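Fibronectin type III domain-containing protein (Simiduia agarivorans, PDB 6P2K) probably cleaves the backbone of xyloglucan, as a family 74 glycoside hydrolase built on seven-bladed beta-propellers and carrying bound zinc. Local coordinates at residues B[53-58]-B[89-94]; B[57-62]-B[76-81]; B[443-448]-B[464-469]; B[402-407]-B[416-421]; B[253-258]-B[303-308]. All coordinates share one frame; numbering follows the deposited sequence.

Contact 1: residues B[53-58]-B[89-94]. With PE3 (3,6,9,12,15,18,21,24,27,30,33,36,39-tridecaoxahentetracontane-1,41-diol), chain C.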
# COMPACT_ATOMS: atom_id res chain seq x y z
N GLY B 53 -7.74 44.59 34.21
CA GLY B 53 -7.75 44.50 35.65
C GLY B 53 -8.74 43.48 36.19
O GLY B 53 -9.62 42.98 35.48
N ASN B 54 -8.60 43.18 37.48
CA ASN B 54 -9.46 42.21 38.14
C ASN B 54 -10.81 42.83 38.48
O ASN B 54 -10.88 43.89 39.11
CB ASN B 54 -8.81 41.69 39.42
CG ASN B 54 -7.59 40.84 39.15
OD1 ASN B 54 -7.54 40.09 38.18
ND2 ASN B 54 -6.58 40.95 40.02
N LEU B 55 -11.88 42.16 38.06
CA LEU B 55 -13.24 42.55 38.40
C LEU B 55 -13.75 41.72 39.58
O LEU B 55 -13.24 40.64 39.87
CB LEU B 55 -14.17 42.38 37.20
CG LEU B 55 -13.78 43.11 35.92
CD1 LEU B 55 -14.37 42.41 34.71
CD2 LEU B 55 -14.24 44.56 35.97
N VAL B 56 -14.77 42.26 40.26
CA VAL B 56 -15.40 41.51 41.34
C VAL B 56 -16.22 40.36 40.78
O VAL B 56 -16.38 39.32 41.44
CB VAL B 56 -16.25 42.45 42.21
CG1 VAL B 56 -16.71 41.75 43.48
CG2 VAL B 56 -15.46 43.71 42.56
N ASN B 57 -16.75 40.51 39.57
CA ASN B 57 -17.47 39.45 38.88
C ASN B 57 -17.09 39.49 37.41
O ASN B 57 -17.02 40.56 36.81
CB ASN B 57 -18.99 39.60 39.06
CG ASN B 57 -19.77 38.60 38.22
OD1 ASN B 57 -20.14 38.89 37.09
ND2 ASN B 57 -20.02 37.43 38.79
N ASN B 58 -16.84 38.31 36.83
CA ASN B 58 -16.23 38.22 35.52
C ASN B 58 -17.22 37.94 34.39
O ASN B 58 -16.80 37.78 33.24
CB ASN B 58 -15.13 37.15 35.52
CG ASN B 58 -13.87 37.63 36.20
OD1 ASN B 58 -13.54 38.82 36.17
ND2 ASN B 58 -13.15 36.71 36.83
N ASN B 89 -6.58 49.15 33.56
CA ASN B 89 -5.54 48.44 34.32
C ASN B 89 -6.07 47.94 35.66
O ASN B 89 -5.68 46.86 36.12
CB ASN B 89 -4.33 49.35 34.52
CG ASN B 89 -3.47 49.45 33.27
OD1 ASN B 89 -3.80 48.90 32.23
ND2 ASN B 89 -2.36 50.17 33.38
N SER B 90 -6.96 48.70 36.30
CA SER B 90 -7.61 48.28 37.53
C SER B 90 -9.04 48.79 37.53
O SER B 90 -9.37 49.76 36.84
CB SER B 90 -6.86 48.78 38.78
OG SER B 90 -6.96 50.18 38.92
N TYR B 91 -9.89 48.14 38.32
CA TYR B 91 -11.30 48.48 38.40
C TYR B 91 -11.72 48.64 39.85
O TYR B 91 -11.15 48.04 40.76
CB TYR B 91 -12.18 47.42 37.75
CG TYR B 91 -11.93 47.19 36.27
CD1 TYR B 91 -12.48 48.03 35.31
CD2 TYR B 91 -11.14 46.13 35.84
CE1 TYR B 91 -12.26 47.82 33.97
CE2 TYR B 91 -10.92 45.91 34.50
CZ TYR B 91 -11.47 46.75 33.57
OH TYR B 91 -11.25 46.54 32.23
N ALA B 92 -12.74 49.47 40.05
CA ALA B 92 -13.44 49.60 41.32
C ALA B 92 -14.92 49.43 41.07
O ALA B 92 -15.45 49.91 40.06
CB ALA B 92 -13.15 50.95 41.99
N LEU B 93 -15.61 48.75 41.99
CA LEU B 93 -17.03 48.51 41.81
C LEU B 93 -17.84 49.72 42.25
O LEU B 93 -17.60 50.28 43.33
CB LEU B 93 -17.44 47.26 42.58
CG LEU B 93 -18.94 46.98 42.63
CD1 LEU B 93 -19.41 46.31 41.34
CD2 LEU B 93 -19.14 46.07 43.80
N VAL B 94 -18.79 50.12 41.41
CA VAL B 94 -19.64 51.28 41.70
C VAL B 94 -20.62 50.89 42.79
O VAL B 94 -21.40 49.93 42.62
CB VAL B 94 -20.36 51.76 40.43
CG1 VAL B 94 -21.28 52.93 40.75
CG2 VAL B 94 -19.35 52.15 39.36
O43 PE3 C . -2.70 46.25 33.55
C42 PE3 C . -2.56 45.21 34.52
C41 PE3 C . -3.09 43.91 33.91
O40 PE3 C . -2.99 42.79 34.81
C39 PE3 C . -3.74 42.94 36.02
C38 PE3 C . -3.52 41.65 36.81
O37 PE3 C . -4.23 41.67 38.06
O HOH W 1 -8.70 45.72 39.49
O HOH W 2 -12.38 45.30 40.96
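Leu55 lays its CD2 methyl over one face of the Tyr91 ring, 3.7 Å from the ring centroid and 21° off the ring normal, a CH-pi contact. Both side chains carry CG beside the backbone N (chi1 -56° for Leu55, -61° for Tyr91), which brings the methyl and the ring together. At the ring edge, Gly53 O sits 3.4 Å from Tyr91 CE2. Gly53 suits its place because Gly53 CA is already 3.2 Å from Asn89 O, and a side chain would strike the Asn89-Ser90 backbone. Further along, Val56 CG2 rests 4.1 Å from Leu93 CB, the two side chains crossing at about a right angle. Here the loop entering a propeller blade at strand 60-66 runs beside strand 92-93, the last strand of that same blade. The polar side is joined through water: Asn54 O accepts from two waters, one of which accepts from Tyr91 N at 2.9 Å while the other donates to Tyr91 O at 3.0 Å. In the next shell, Tyr91 OH bonds Thr52 OG1 and His82 NE2 holds Val56 N. A polyether chain passes the exposed end, its O37 lying 3.1 Å from Asn54 ND2.

Contact 2: residues B[57-62]-B[76-81]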
# COMPACT_ATOMS: atom_id res chain seq x y z
N ASN B 57 -16.75 40.51 39.57
CA ASN B 57 -17.47 39.45 38.88
C ASN B 57 -17.09 39.49 37.41
O ASN B 57 -17.02 40.56 36.81
CB ASN B 57 -18.99 39.60 39.06
CG ASN B 57 -19.77 38.60 38.22
OD1 ASN B 57 -20.14 38.89 37.09
ND2 ASN B 57 -20.02 37.43 38.79
N ASN B 58 -16.84 38.31 36.83
CA ASN B 58 -16.23 38.22 35.52
C ASN B 58 -17.22 37.94 34.39
O ASN B 58 -16.80 37.78 33.24
CB ASN B 58 -15.13 37.15 35.52
CG ASN B 58 -13.87 37.63 36.20
OD1 ASN B 58 -13.54 38.82 36.17
ND2 ASN B 58 -13.15 36.71 36.83
N ARG B 59 -18.52 37.90 34.69
CA ARG B 59 -19.54 37.79 33.65
C ARG B 59 -19.85 39.20 33.16
O ARG B 59 -20.68 39.92 33.74
CB ARG B 59 -20.78 37.09 34.19
CG ARG B 59 -21.78 36.68 33.11
CD ARG B 59 -22.70 35.58 33.61
NE ARG B 59 -21.99 34.32 33.83
CZ ARG B 59 -21.88 33.35 32.93
NH1 ARG B 59 -22.45 33.49 31.73
NH2 ARG B 59 -21.22 32.24 33.21
N VAL B 60 -19.18 39.61 32.08
CA VAL B 60 -19.25 40.98 31.59
C VAL B 60 -20.32 41.07 30.50
O VAL B 60 -20.31 40.30 29.54
CB VAL B 60 -17.89 41.44 31.05
CG1 VAL B 60 -17.99 42.86 30.52
CG2 VAL B 60 -16.84 41.35 32.14
N PHE B 61 -21.23 42.04 30.65
CA PHE B 61 -22.30 42.25 29.69
C PHE B 61 -22.13 43.52 28.86
O PHE B 61 -22.80 43.65 27.83
CB PHE B 61 -23.66 42.31 30.40
CG PHE B 61 -24.09 41.00 30.99
CD1 PHE B 61 -24.11 39.85 30.21
CD2 PHE B 61 -24.49 40.91 32.31
CE1 PHE B 61 -24.51 38.64 30.75
CE2 PHE B 61 -24.89 39.71 32.85
CZ PHE B 61 -24.90 38.57 32.07
N ALA B 62 -21.26 44.44 29.27
CA ALA B 62 -21.12 45.70 28.54
C ALA B 62 -19.80 46.37 28.90
O ALA B 62 -19.32 46.27 30.03
CB ALA B 62 -22.29 46.65 28.85
N GLY B 76 -20.02 46.79 32.72
CA GLY B 76 -21.22 46.27 33.34
C GLY B 76 -21.14 44.76 33.48
O GLY B 76 -20.93 44.05 32.49
N THR B 77 -21.29 44.28 34.71
CA THR B 77 -21.21 42.85 35.01
C THR B 77 -22.48 42.39 35.71
O THR B 77 -23.39 43.17 36.00
CB THR B 77 -19.99 42.53 35.89
OG1 THR B 77 -20.22 43.02 37.22
CG2 THR B 77 -18.74 43.17 35.33
N LEU B 78 -22.53 41.08 35.98
CA LEU B 78 -23.68 40.50 36.66
C LEU B 78 -23.84 41.04 38.07
O LEU B 78 -24.95 41.04 38.61
CB LEU B 78 -23.54 38.98 36.67
CG LEU B 78 -24.69 38.14 37.25
CD1 LEU B 78 -25.97 38.37 36.47
CD2 LEU B 78 -24.31 36.66 37.25
N TYR B 79 -22.76 41.51 38.68
CA TYR B 79 -22.81 42.06 40.03
C TYR B 79 -22.77 43.58 40.06
O TYR B 79 -22.74 44.17 41.15
CB TYR B 79 -21.69 41.49 40.90
CG TYR B 79 -21.96 41.61 42.38
CD1 TYR B 79 -23.00 40.89 42.97
CD2 TYR B 79 -21.20 42.44 43.19
CE1 TYR B 79 -23.26 41.00 44.33
CE2 TYR B 79 -21.46 42.55 44.55
CZ TYR B 79 -22.49 41.83 45.12
OH TYR B 79 -22.75 41.93 46.46
N GLY B 80 -22.75 44.24 38.91
CA GLY B 80 -22.87 45.68 38.87
C GLY B 80 -21.78 46.34 38.05
O GLY B 80 -20.88 45.69 37.52
N LEU B 81 -21.89 47.66 37.96
CA LEU B 81 -20.96 48.45 37.17
C LEU B 81 -19.60 48.55 37.86
O LEU B 81 -19.52 48.67 39.08
CB LEU B 81 -21.55 49.85 36.94
CG LEU B 81 -21.05 50.72 35.79
CD1 LEU B 81 -21.45 50.11 34.45
CD2 LEU B 81 -21.63 52.11 35.93
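Phe61 N and Ala62 N converge on one acceptor, Gly76 O, and this is the tight end of the contact. The bond from Phe61 N is short (2.7 Å) and nearly straight at 162°; that from Ala62 N to the same Gly76 O is longer, 3.3 Å, and falls on a lone pair in the carbonyl plane. Gly76 N returns a bond to Ala62 O at 2.8 Å. Toward the loop end the grip is less direct. Leu78 N donates to Arg59 O at 3.1 Å and only weakly to Asn57 OD1, which also accepts from Arg59 N in an Asx turn; CG anti to the backbone N (chi1 173°) carries Asn57 OD1 to where it can accept both. The apolar groups here merely touch: Leu78 lies beside Phe61, CD1 meeting the ring edge at CE2 at 4.0 Å, and its CD2 rests on the aliphatic part of Arg59, whose guanidinium is engaged by Asp124 and Gln713. Thr77 stabilises the type I turn to Gly80: its OG1 gives a proton to Gly80 O at 2.8 Å and accepts from Tyr79 N at 3.3 Å, an ST turn, while CG2 packs on Val60. A valine in its place lacks the hydroxyl, which would probably leave Tyr79 N without this acceptor and Gly80 O one donor short. Asp124 is a zinc ligand, putting the Arg59 end near a metal site. Phe61 and Ala62 opposite Gly76 form a classic beta bulge in the hairpin of strands 60-66 and 72-77, the first two strands of a propeller blade.

Contact 3: residues B[443-448]-B[464-469]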
# COMPACT_ATOMS: atom_id res chain seq x y z
N PHE B 443 -22.97 13.72 13.15
CA PHE B 443 -22.48 13.04 14.35
C PHE B 443 -21.19 13.73 14.77
O PHE B 443 -20.14 13.55 14.14
CB PHE B 443 -22.27 11.55 14.07
CG PHE B 443 -21.70 10.78 15.22
CD1 PHE B 443 -22.25 10.88 16.48
CD2 PHE B 443 -20.62 9.93 15.03
CE1 PHE B 443 -21.72 10.16 17.54
CE2 PHE B 443 -20.08 9.21 16.08
CZ PHE B 443 -20.64 9.32 17.34
N ASN B 444 -21.26 14.53 15.83
CA ASN B 444 -20.14 15.33 16.30
C ASN B 444 -19.81 14.99 17.74
O ASN B 444 -20.71 14.98 18.60
CB ASN B 444 -20.45 16.83 16.16
CG ASN B 444 -20.75 17.23 14.73
OD1 ASN B 444 -19.93 17.04 13.83
ND2 ASN B 444 -21.92 17.81 14.52
N LEU B 445 -18.54 14.71 18.01
CA LEU B 445 -18.09 14.35 19.35
C LEU B 445 -17.71 15.62 20.12
O LEU B 445 -16.54 15.91 20.37
CB LEU B 445 -16.92 13.37 19.28
CG LEU B 445 -17.17 12.07 18.51
CD1 LEU B 445 -15.87 11.30 18.32
CD2 LEU B 445 -18.21 11.22 19.22
N SER B 446 -18.74 16.37 20.51
CA SER B 446 -18.56 17.71 21.05
C SER B 446 -18.34 17.74 22.57
O SER B 446 -18.11 18.83 23.11
CB SER B 446 -19.75 18.59 20.68
OG SER B 446 -20.97 17.86 20.74
N ASP B 447 -18.39 16.60 23.25
CA ASP B 447 -18.23 16.55 24.70
C ASP B 447 -17.27 15.42 25.06
O ASP B 447 -17.53 14.26 24.74
CB ASP B 447 -19.58 16.35 25.40
CG ASP B 447 -19.52 16.63 26.88
OD1 ASP B 447 -19.24 15.68 27.65
OD2 ASP B 447 -19.75 17.79 27.28
N VAL B 448 -16.17 15.77 25.74
CA VAL B 448 -15.08 14.83 26.03
C VAL B 448 -14.69 15.02 27.49
O VAL B 448 -13.82 15.83 27.82
CB VAL B 448 -13.88 15.04 25.10
CG1 VAL B 448 -12.78 14.03 25.42
CG2 VAL B 448 -14.30 14.91 23.64
N ALA B 464 -10.42 8.01 25.29
CA ALA B 464 -11.28 9.15 25.58
C ALA B 464 -12.73 8.72 25.72
O ALA B 464 -13.21 7.84 25.00
CB ALA B 464 -11.17 10.22 24.49
N GLN B 465 -13.41 9.34 26.68
CA GLN B 465 -14.87 9.39 26.68
C GLN B 465 -15.28 10.53 25.76
O GLN B 465 -14.94 11.69 26.01
CB GLN B 465 -15.39 9.59 28.10
CG GLN B 465 -16.71 10.34 28.22
CD GLN B 465 -17.87 9.58 27.60
OE1 GLN B 465 -17.88 8.35 27.59
NE2 GLN B 465 -18.85 10.32 27.10
N ALA B 466 -15.97 10.21 24.66
CA ALA B 466 -16.28 11.21 23.64
C ALA B 466 -17.66 10.93 23.07
O ALA B 466 -17.93 9.81 22.62
CB ALA B 466 -15.24 11.21 22.52
N THR B 467 -18.51 11.95 23.05
CA THR B 467 -19.91 11.76 22.68
C THR B 467 -20.48 13.08 22.20
O THR B 467 -19.84 14.13 22.27
CB THR B 467 -20.71 11.21 23.86
OG1 THR B 467 -22.03 10.85 23.42
CG2 THR B 467 -20.82 12.27 24.95
N SER B 468 -21.72 13.01 21.70
CA SER B 468 -22.42 14.19 21.23
C SER B 468 -23.10 14.91 22.39
O SER B 468 -23.25 14.37 23.49
CB SER B 468 -23.44 13.81 20.16
OG SER B 468 -24.27 12.75 20.61
N GLY B 469 -23.53 16.14 22.13
CA GLY B 469 -24.18 16.94 23.15
C GLY B 469 -23.45 18.24 23.44
O GLY B 469 -22.22 18.26 23.52
O HOH W 3 -22.95 17.03 19.39
O HOH W 4 -20.69 19.59 25.53
O HOH W 5 -18.04 13.19 27.21
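Val448 lies against one side of the neighbouring strand, with one branch to each of two alanines: CG1 is 4.2 Å from Ala464 CB, and CG2 is 4.0 Å from Ala466 CB. With CG1 anti to the backbone N (chi1 -179°) the two methyls spread along the partner strand, where the small alanine methyls fit against them. Leu445 comes to the same Ala466 by its CD1 methyl, at 4.2 Å, while its CD2 lies against the Ala466 carbonyl. Asp447 and Thr467 share the other face, side by side as a hydrogen-bonded antiparallel pair: Asp447 N bonds Thr467 O and Thr467 N bonds Asp447 O, both at 3.0 Å. The Thr467 hydroxyl turns to Asn476, leaving its CG2 nearer Asp447. The buried carboxylate of Asp447 is well supplied. OD2 takes bonds from Tyr404 OH and from a water that also donates to Gly469 O; OD1 takes Gln449 NE2 and a second water, and that water accepts from Gln465 NE2 at 3.0 Å. Gln465 OE1 accepts from Arg478 N. At the far end Ser446 OG lies 3.1 Å from Gly469 O, and a third water links Asn444 O, Ser446 OG and Gly469 N. Gly469 has a positive phi, 121°, where a side chain would jam against the preceding carbonyl. Ser468 OG bonds His475 ND1 and also Asp318 O of the second subunit. Leu445 centres an inverse gamma turn, and Ser446 with Asp447 opposite Thr467 forms a classic beta bulge, at the mouth of the propeller-blade hairpin of strands 447-456 and 459-467.

Contact 4: residues B[402-407]-B[416-421]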
# COMPACT_ATOMS: atom_id res chain seq x y z
N TYR B 402 -14.61 25.53 28.43
CA TYR B 402 -14.77 24.59 29.53
C TYR B 402 -13.99 23.33 29.18
O TYR B 402 -14.41 22.56 28.30
CB TYR B 402 -16.24 24.29 29.79
CG TYR B 402 -16.49 23.60 31.12
CD1 TYR B 402 -16.04 22.30 31.35
CD2 TYR B 402 -17.17 24.25 32.14
CE1 TYR B 402 -16.25 21.68 32.55
CE2 TYR B 402 -17.40 23.62 33.35
CZ TYR B 402 -16.93 22.33 33.55
OH TYR B 402 -17.13 21.70 34.75
N THR B 403 -12.87 23.10 29.85
CA THR B 403 -12.04 21.93 29.60
C THR B 403 -12.13 20.98 30.78
O THR B 403 -11.88 21.39 31.93
CB THR B 403 -10.59 22.33 29.33
OG1 THR B 403 -10.55 23.31 28.29
CG2 THR B 403 -9.77 21.12 28.90
N TYR B 404 -12.48 19.72 30.51
CA TYR B 404 -12.69 18.72 31.55
C TYR B 404 -11.38 18.08 32.01
O TYR B 404 -11.19 17.84 33.21
CB TYR B 404 -13.59 17.59 31.05
CG TYR B 404 -15.03 17.91 30.70
CD1 TYR B 404 -16.00 18.02 31.69
CD2 TYR B 404 -15.43 18.01 29.37
CE1 TYR B 404 -17.32 18.27 31.36
CE2 TYR B 404 -16.75 18.26 29.04
CZ TYR B 404 -17.69 18.39 30.03
OH TYR B 404 -19.00 18.64 29.70
N ASP B 405 -10.49 17.76 31.07
CA ASP B 405 -9.38 16.85 31.33
C ASP B 405 -8.30 17.12 30.28
O ASP B 405 -8.56 17.75 29.25
CB ASP B 405 -9.85 15.38 31.29
CG ASP B 405 -8.98 14.45 32.13
OD1 ASP B 405 -7.85 14.87 32.48
OD2 ASP B 405 -9.44 13.32 32.47
N VAL B 406 -7.09 16.64 30.57
CA VAL B 406 -5.95 16.80 29.67
C VAL B 406 -5.12 15.53 29.72
O VAL B 406 -5.06 14.83 30.73
CB VAL B 406 -5.09 18.04 30.04
CG1 VAL B 406 -4.49 17.89 31.43
CG2 VAL B 406 -4.00 18.28 29.00
N ALA B 407 -4.48 15.21 28.59
CA ALA B 407 -3.51 14.12 28.52
C ALA B 407 -2.39 14.53 27.58
O ALA B 407 -2.61 15.23 26.59
CB ALA B 407 -4.16 12.81 28.05
N GLY B 416 -9.85 17.60 26.58
CA GLY B 416 -11.23 17.19 26.47
C GLY B 416 -12.14 18.32 26.89
O GLY B 416 -12.06 18.79 28.03
N GLN B 417 -13.01 18.78 25.99
CA GLN B 417 -13.78 19.99 26.23
C GLN B 417 -15.27 19.73 26.11
O GLN B 417 -15.71 18.76 25.48
CB GLN B 417 -13.37 21.10 25.26
CG GLN B 417 -11.91 21.54 25.40
CD GLN B 417 -11.57 22.73 24.53
OE1 GLN B 417 -12.41 23.24 23.79
NE2 GLN B 417 -10.33 23.19 24.62
N ALA B 418 -16.04 20.62 26.72
CA ALA B 418 -17.46 20.74 26.41
C ALA B 418 -17.62 21.59 25.15
O ALA B 418 -16.78 22.45 24.85
CB ALA B 418 -18.22 21.36 27.57
N ASP B 419 -18.68 21.31 24.40
CA ASP B 419 -19.02 22.02 23.16
C ASP B 419 -18.03 21.76 22.03
O ASP B 419 -18.45 21.50 20.90
CB ASP B 419 -19.13 23.52 23.42
CG ASP B 419 -20.38 23.89 24.20
OD1 ASP B 419 -21.42 23.23 24.01
OD2 ASP B 419 -20.31 24.85 25.01
N ASN B 420 -16.72 21.84 22.30
CA ASN B 420 -15.71 21.73 21.26
C ASN B 420 -15.02 20.36 21.22
O ASN B 420 -14.15 20.16 20.37
CB ASN B 420 -14.65 22.82 21.43
CG ASN B 420 -15.27 24.20 21.61
OD1 ASN B 420 -16.09 24.63 20.80
ND2 ASN B 420 -14.88 24.88 22.67
N GLY B 421 -15.38 19.45 22.12
CA GLY B 421 -14.99 18.05 21.96
C GLY B 421 -13.50 17.79 22.03
O GLY B 421 -12.79 18.26 22.93
O HOH W 6 -15.99 24.99 26.03
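A classic beta bulge in the hairpin of strands 403-409 and 412-417 sets Tyr404 and Asp405 together opposite Gly416, and one of the bulged residues is a zinc ligand. Tyr404 N donates to Gly416 O at 2.7 Å, and Gly416 N to Asp405 O at 3.0 Å. Before the bulge, Ala418 N bonds Tyr402 O at 3.0 Å and a water ties Tyr402 N to Ala418 O. The Tyr404 ring leans across to the partner strand, its CG beside the backbone N (chi1 -65°): CE2 comes within 3.4 Å of Ala418 N, and the hydroxyl oxygen OH within 3.5 Å of Ala418 CB. The small side chain of Ala418 lets the ring come this close, and the Tyr404 hydroxyl goes on to Asp447. Thr403 and Gln417 share the opposite face of the hairpin. Thr403 CG2 packs 3.4 Å from Gly416 O, while its OG1 turns to Gln415; that glutamine also takes the Gln417 amide NH. The extended Gln417 chain carries OE1 to Asn420 ND2 at 3.2 Å, with OE1 close to the plane of the Asn420 amide, and so braces the turn that follows. Asp405 points its carboxylate away from the partner strand. Its OD1 accepts from Val406 N at 2.7 Å, met on the anti side and 25° out of the carboxylate plane, while OD2 binds zinc together with Asp513. With one oxygen tied to the backbone and the other to the metal, the carboxylate is probably held against rotation, and the bulge probably helps to aim it at the zinc.

Contact 5: residues B[253-258]-B[303-308]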
# COMPACT_ATOMS: atom_id res chain seq x y z
N GLN B 253 -43.97 50.34 10.81
CA GLN B 253 -44.05 49.58 9.58
C GLN B 253 -43.17 48.36 9.76
O GLN B 253 -41.99 48.51 10.10
CB GLN B 253 -43.53 50.42 8.42
CG GLN B 253 -44.07 51.83 8.44
CD GLN B 253 -45.56 51.88 8.07
OE1 GLN B 253 -46.41 51.89 8.97
NE2 GLN B 253 -45.87 51.97 6.77
N GLN B 254 -43.72 47.17 9.54
CA GLN B 254 -42.89 45.98 9.57
C GLN B 254 -41.97 45.98 8.35
O GLN B 254 -42.42 46.25 7.23
CB GLN B 254 -43.75 44.72 9.60
CG GLN B 254 -42.94 43.44 9.69
CD GLN B 254 -43.81 42.21 9.76
OE1 GLN B 254 -43.36 41.10 9.45
NE2 GLN B 254 -45.07 42.39 10.16
N VAL B 255 -40.69 45.68 8.56
CA VAL B 255 -39.71 45.74 7.49
C VAL B 255 -38.90 44.45 7.45
O VAL B 255 -37.67 44.47 7.43
CB VAL B 255 -38.79 46.97 7.66
CG1 VAL B 255 -39.50 48.22 7.17
CG2 VAL B 255 -38.38 47.13 9.12
N THR B 256 -39.59 43.31 7.44
CA THR B 256 -38.94 42.01 7.43
C THR B 256 -38.80 41.42 6.03
O THR B 256 -38.09 40.42 5.87
CB THR B 256 -39.70 41.01 8.31
OG1 THR B 256 -41.07 40.95 7.89
CG2 THR B 256 -39.64 41.44 9.77
N GLY B 257 -39.44 42.01 5.03
CA GLY B 257 -39.35 41.52 3.66
C GLY B 257 -37.93 41.38 3.18
O GLY B 257 -37.20 42.37 3.08
N GLY B 258 -37.51 40.15 2.89
CA GLY B 258 -36.14 39.86 2.53
C GLY B 258 -35.33 39.21 3.63
O GLY B 258 -34.21 38.74 3.36
N GLY B 303 -41.52 61.87 4.94
CA GLY B 303 -41.63 60.99 6.08
C GLY B 303 -42.08 59.56 5.79
O GLY B 303 -42.57 58.90 6.71
N ASN B 304 -41.93 59.07 4.57
CA ASN B 304 -42.28 57.70 4.23
C ASN B 304 -41.08 56.93 3.71
O ASN B 304 -40.08 57.50 3.27
CB ASN B 304 -43.41 57.66 3.20
CG ASN B 304 -44.53 58.56 3.58
OD1 ASN B 304 -44.75 59.60 2.98
ND2 ASN B 304 -45.20 58.20 4.67
N LEU B 305 -41.21 55.61 3.76
CA LEU B 305 -40.15 54.71 3.34
C LEU B 305 -40.30 54.46 1.85
O LEU B 305 -41.17 53.70 1.42
CB LEU B 305 -40.20 53.41 4.14
CG LEU B 305 -38.97 52.51 4.12
CD1 LEU B 305 -37.71 53.34 4.27
CD2 LEU B 305 -39.08 51.48 5.23
N THR B 306 -39.45 55.11 1.05
CA THR B 306 -39.47 54.89 -0.40
C THR B 306 -39.23 53.42 -0.72
O THR B 306 -40.07 52.76 -1.35
CB THR B 306 -38.41 55.76 -1.07
OG1 THR B 306 -38.62 57.14 -0.72
CG2 THR B 306 -38.47 55.60 -2.59
N ASN B 307 -38.09 52.90 -0.28
CA ASN B 307 -37.73 51.51 -0.52
C ASN B 307 -36.80 51.05 0.59
O ASN B 307 -36.21 51.87 1.31
CB ASN B 307 -37.06 51.32 -1.89
CG ASN B 307 -35.87 52.24 -2.09
OD1 ASN B 307 -34.92 52.23 -1.32
ND2 ASN B 307 -35.93 53.05 -3.14
N PHE B 308 -36.67 49.74 0.72
CA PHE B 308 -35.69 49.16 1.63
C PHE B 308 -35.37 47.75 1.16
O PHE B 308 -36.19 47.09 0.52
CB PHE B 308 -36.19 49.15 3.08
CG PHE B 308 -37.20 48.07 3.38
CD1 PHE B 308 -38.55 48.31 3.22
CD2 PHE B 308 -36.79 46.82 3.84
CE1 PHE B 308 -39.48 47.32 3.49
CE2 PHE B 308 -37.72 45.83 4.11
CZ PHE B 308 -39.06 46.08 3.94
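Two neighbouring propeller blades meet near the molecular surface where Val255, just after strand 253-254, rests on Phe308 of strand 304-314. The CG1 methyl of Val255 stands over one face of the Phe308 ring, 3.9 Å from its centroid and 17° off the normal, a CH-pi contact displaced toward the rim. That same methyl reaches Leu305, whose CD2 is 3.8 Å away. Each of these strands is the last of its own four-stranded blade, and the strand carrying Phe308 has a classic beta bulge at Thr306 and Asn307, which both face Asn298. Leu305 and Phe308, before and after the bulge, both point toward Val255, the Phe308 ring carried there with CG between the backbone N and the carbonyl carbon (chi1 77°). Backbone oxygens also approach the ring: Phe308 CE2 is 3.6 Å from Val255 O and equally far from Gly257 O. An alanine in place of Phe308 is likely to open a gap beneath Val255 CG1 and leave that methyl with Leu305 alone on this strand. The next shell keeps both sides in position: Val255 O accepts from Trp310 NE1, and the Phe308 ring meets that of Phe297 with the planes nearly parallel, about 5° apart.

How the contacts relate
Along the chain contacts 1 and 2 come first, then 5, 4 and 3. Contacts 1 and 2 share Asn57 and Asn58, have centres about 9 Å apart, and join parts of one blade, strands 60-66, 72-77, 80-84 and 92-93. Contacts 4 and 3, centres about 10 Å apart, touch through Tyr404 with Asp447 and through Val448 with Gln417, so successive sheets are tied beside a zinc site. Contacts 2 and 4 approach to about 9 Å between nearest atoms, each near a zinc ion. Contact 5, its centre at least about 37 Å from the others, lies peripherally between adjoining blades. The chain is the propeller part, probably the glycoside hydrolase module, of a longer protein.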